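Local coordinates for uncharacterized protein (Bacillus subtilis, PDB 5DQV), which probably acts as a metal-dependent nucleotide pyrophosphohydrolase of the HD-domain family, at residues His167-Leu170 with Arg171-Asp174. Numbering follows the deposited sequence.
Sequences HKLL and RLID
Arg171 sets its CG beside its own backbone N (chi1 -59°) and runs extended as far as NE, a course that carries the chain back alongside His167. Leu172 likewise turns CG away from its carbonyl carbon (chi1 -74°), which brings CD1 to 4.0 Å from Leu169 CD2, the two leucines running alongside each other in the same direction. The guanidinium of Arg171 lies with one face against the carbonyl of His167, whose O stands 3.1 Å above the plane, nearer the edge of the group than its middle. That approach is wrongly angled for a hydrogen bond, and NE instead bonds to the carbonyl of Phe166. NE2 of the His167 ring hydrogen-bonds Asp158 OD1.

The backbone bends through a type I beta turn from Leu169 to Leu172, in which Leu172 N donates to Leu169 O at 3.2 Å. One residue earlier, Arg171 N bonds to Lys168 O at 3.1 Å. Leu169 O is gripped a second time by a water that donates to it at 2.8 Å and accepts from Ile173 N, bridging the turn to the 3-10 segment that includes Ile173 and Asp174. Lys168 runs across Leu172 at a slant on a kinked chain, ending with NZ 4.2 Å from Leu172 CD1. An alanine in place of Leu172 would take away CG and both methyls, and is likely to leave Leu169 CD2 without its apolar neighbour across the turn.

The side chain of Lys168 lies about 9 Å from the bound nickel ion, near the HD-type metal site without touching its residues. The turn lies in the chain leading from helix 161-169 toward helix 179-202. Leu172 packs on Ala134 and Ile135, just beyond helix 121-132, while Leu170 meets Met192 and Ile196, and Ile173 meets Ala185 and His189, all four on helix 179-202.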
ATOM      1  N   HIS A 167     -15.951   1.104   1.705  1.00 32.90           N
ATOM      2  CA  HIS A 167     -16.659   1.929   2.658  1.00 34.53           C
ATOM      3  C   HIS A 167     -16.445   3.413   2.407  1.00 33.51           C
ATOM      4  O   HIS A 167     -17.341   4.192   2.676  1.00 33.18           O
ATOM      5  CB  HIS A 167     -16.254   1.551   4.070  1.00 36.77           C
ATOM      6  CG  HIS A 167     -16.743   0.199   4.484  1.00 41.22           C
ATOM      7  ND1 HIS A 167     -18.075  -0.164   4.407  1.00 47.85           N
ATOM      8  CD2 HIS A 167     -16.092  -0.863   5.013  1.00 44.37           C
ATOM      9  CE1 HIS A 167     -18.215  -1.402   4.849  1.00 50.18           C
ATOM     10  NE2 HIS A 167     -17.028  -1.845   5.228  1.00 48.45           N
ATOM     11  N   LYS A 168     -15.273   3.811   1.912  1.00 31.19           N
ATOM     12  CA  LYS A 168     -14.968   5.250   1.778  1.00 31.34           C
ATOM     13  C   LYS A 168     -14.407   5.675   0.411  1.00 28.88           C
ATOM     14  O   LYS A 168     -14.943   6.585  -0.226  1.00 27.49           O
ATOM     15  CB  LYS A 168     -14.003   5.679   2.881  1.00 33.01           C
ATOM     16  CG  LYS A 168     -13.879   7.199   3.018  1.00 39.04           C
ATOM     17  CD  LYS A 168     -12.498   7.686   3.509  1.00 44.35           C
ATOM     18  CE  LYS A 168     -12.425   9.239   3.583  1.00 46.72           C
ATOM     19  NZ  LYS A 168     -11.197   9.840   2.923  1.00 47.94           N
ATOM     20  N   LEU A 169     -13.331   5.041  -0.046  1.00 25.76           N
ATOM     21  CA  LEU A 169     -12.572   5.622  -1.164  1.00 25.20           C
ATOM     22  C   LEU A 169     -13.369   5.572  -2.471  1.00 26.25           C
ATOM     23  O   LEU A 169     -13.397   6.562  -3.244  1.00 25.42           O
ATOM     24  CB  LEU A 169     -11.231   4.914  -1.314  1.00 23.85           C
ATOM     25  CG  LEU A 169     -10.338   5.043  -0.084  1.00 24.18           C
ATOM     26  CD1 LEU A 169      -9.036   4.383  -0.398  1.00 24.23           C
ATOM     27  CD2 LEU A 169     -10.109   6.508   0.287  1.00 25.20           C
ATOM     28  N   LEU A 170     -14.114   4.458  -2.671  1.00 26.66           N
ATOM     29  CA  LEU A 170     -14.973   4.297  -3.872  1.00 26.53           C
ATOM     30  C   LEU A 170     -16.187   5.212  -3.889  1.00 28.11           C
ATOM     31  O   LEU A 170     -16.894   5.279  -4.875  1.00 28.75           O
ATOM     32  CB  LEU A 170     -15.360   2.795  -4.105  1.00 26.38           C
ATOM     33  CG  LEU A 170     -14.169   1.913  -4.487  1.00 28.09           C
ATOM     34  CD1 LEU A 170     -14.508   0.361  -4.512  1.00 29.73           C
ATOM     35  CD2 LEU A 170     -13.551   2.380  -5.837  1.00 28.24           C
ATOM     36  N   ARG A 171     -16.461   5.912  -2.787  1.00 29.83           N
ATOM     37  CA  ARG A 171     -17.558   6.856  -2.739  1.00 31.68           C
ATOM     38  C   ARG A 171     -17.160   8.291  -2.956  1.00 30.71           C
ATOM     39  O   ARG A 171     -18.031   9.153  -3.167  1.00 31.17           O
ATOM     40  CB  ARG A 171     -18.259   6.781  -1.396  1.00 34.27           C
ATOM     41  CG  ARG A 171     -18.779   5.421  -1.157  1.00 39.57           C
ATOM     42  CD  ARG A 171     -19.340   5.276   0.232  1.00 46.00           C
ATOM     43  NE  ARG A 171     -19.491   3.854   0.491  1.00 51.72           N
ATOM     44  CZ  ARG A 171     -20.405   3.326   1.292  1.00 55.96           C
ATOM     45  NH1 ARG A 171     -21.252   4.107   1.952  1.00 59.17           N
ATOM     46  NH2 ARG A 171     -20.459   2.010   1.431  1.00 56.97           N
ATOM     47  N   LEU A 172     -15.863   8.555  -2.965  1.00 28.03           N
ATOM     48  CA  LEU A 172     -15.402   9.938  -3.029  1.00 27.74           C
ATOM     49  C   LEU A 172     -15.802  10.619  -4.335  1.00 27.99           C
ATOM     50  O   LEU A 172     -16.132  11.825  -4.340  1.00 28.33           O
ATOM     51  CB  LEU A 172     -13.872   9.972  -2.786  1.00 26.79           C
ATOM     52  CG  LEU A 172     -13.480   9.729  -1.350  1.00 26.41           C
ATOM     53  CD1 LEU A 172     -11.902   9.723  -1.205  1.00 25.11           C
ATOM     54  CD2 LEU A 172     -14.158  10.746  -0.436  1.00 26.53           C
ATOM     55  N   ILE A 173     -15.839   9.865  -5.439  1.00 28.12           N
ATOM     56  CA  ILE A 173     -16.192  10.464  -6.735  1.00 29.00           C
ATOM     57  C   ILE A 173     -17.596  11.099  -6.721  1.00 31.97           C
ATOM     58  O   ILE A 173     -17.834  12.122  -7.381  1.00 33.58           O
ATOM     59  CB  ILE A 173     -16.069   9.441  -7.912  1.00 29.70           C
ATOM     60  CG1 ILE A 173     -16.354  10.124  -9.263  1.00 33.54           C
ATOM     61  CG2 ILE A 173     -16.990   8.223  -7.709  1.00 27.38           C
ATOM     62  CD1 ILE A 173     -15.372   9.790 -10.342  1.00 36.53           C
ATOM     63  N   ASP A 174     -18.491  10.571  -5.897  1.00 33.19           N
ATOM     64  CA  ASP A 174     -19.814  11.136  -5.781  1.00 36.38           C
ATOM     65  C   ASP A 174     -19.838  12.473  -5.045  1.00 36.41           C
ATOM     66  O   ASP A 174     -20.847  13.142  -5.086  1.00 36.86           O
ATOM     67  CB  ASP A 174     -20.760  10.195  -5.030  1.00 38.92           C
ATOM     68  CG  ASP A 174     -20.916   8.846  -5.717  1.00 41.61           C
ATOM     69  OD1 ASP A 174     -21.057   8.837  -6.956  1.00 45.30           O
ATOM     70  OD2 ASP A 174     -20.866   7.825  -5.013  1.00 44.40           O
TER
HETATM   71  O   HOH W   1     -14.222   7.563  -5.775  1.00 24.87           O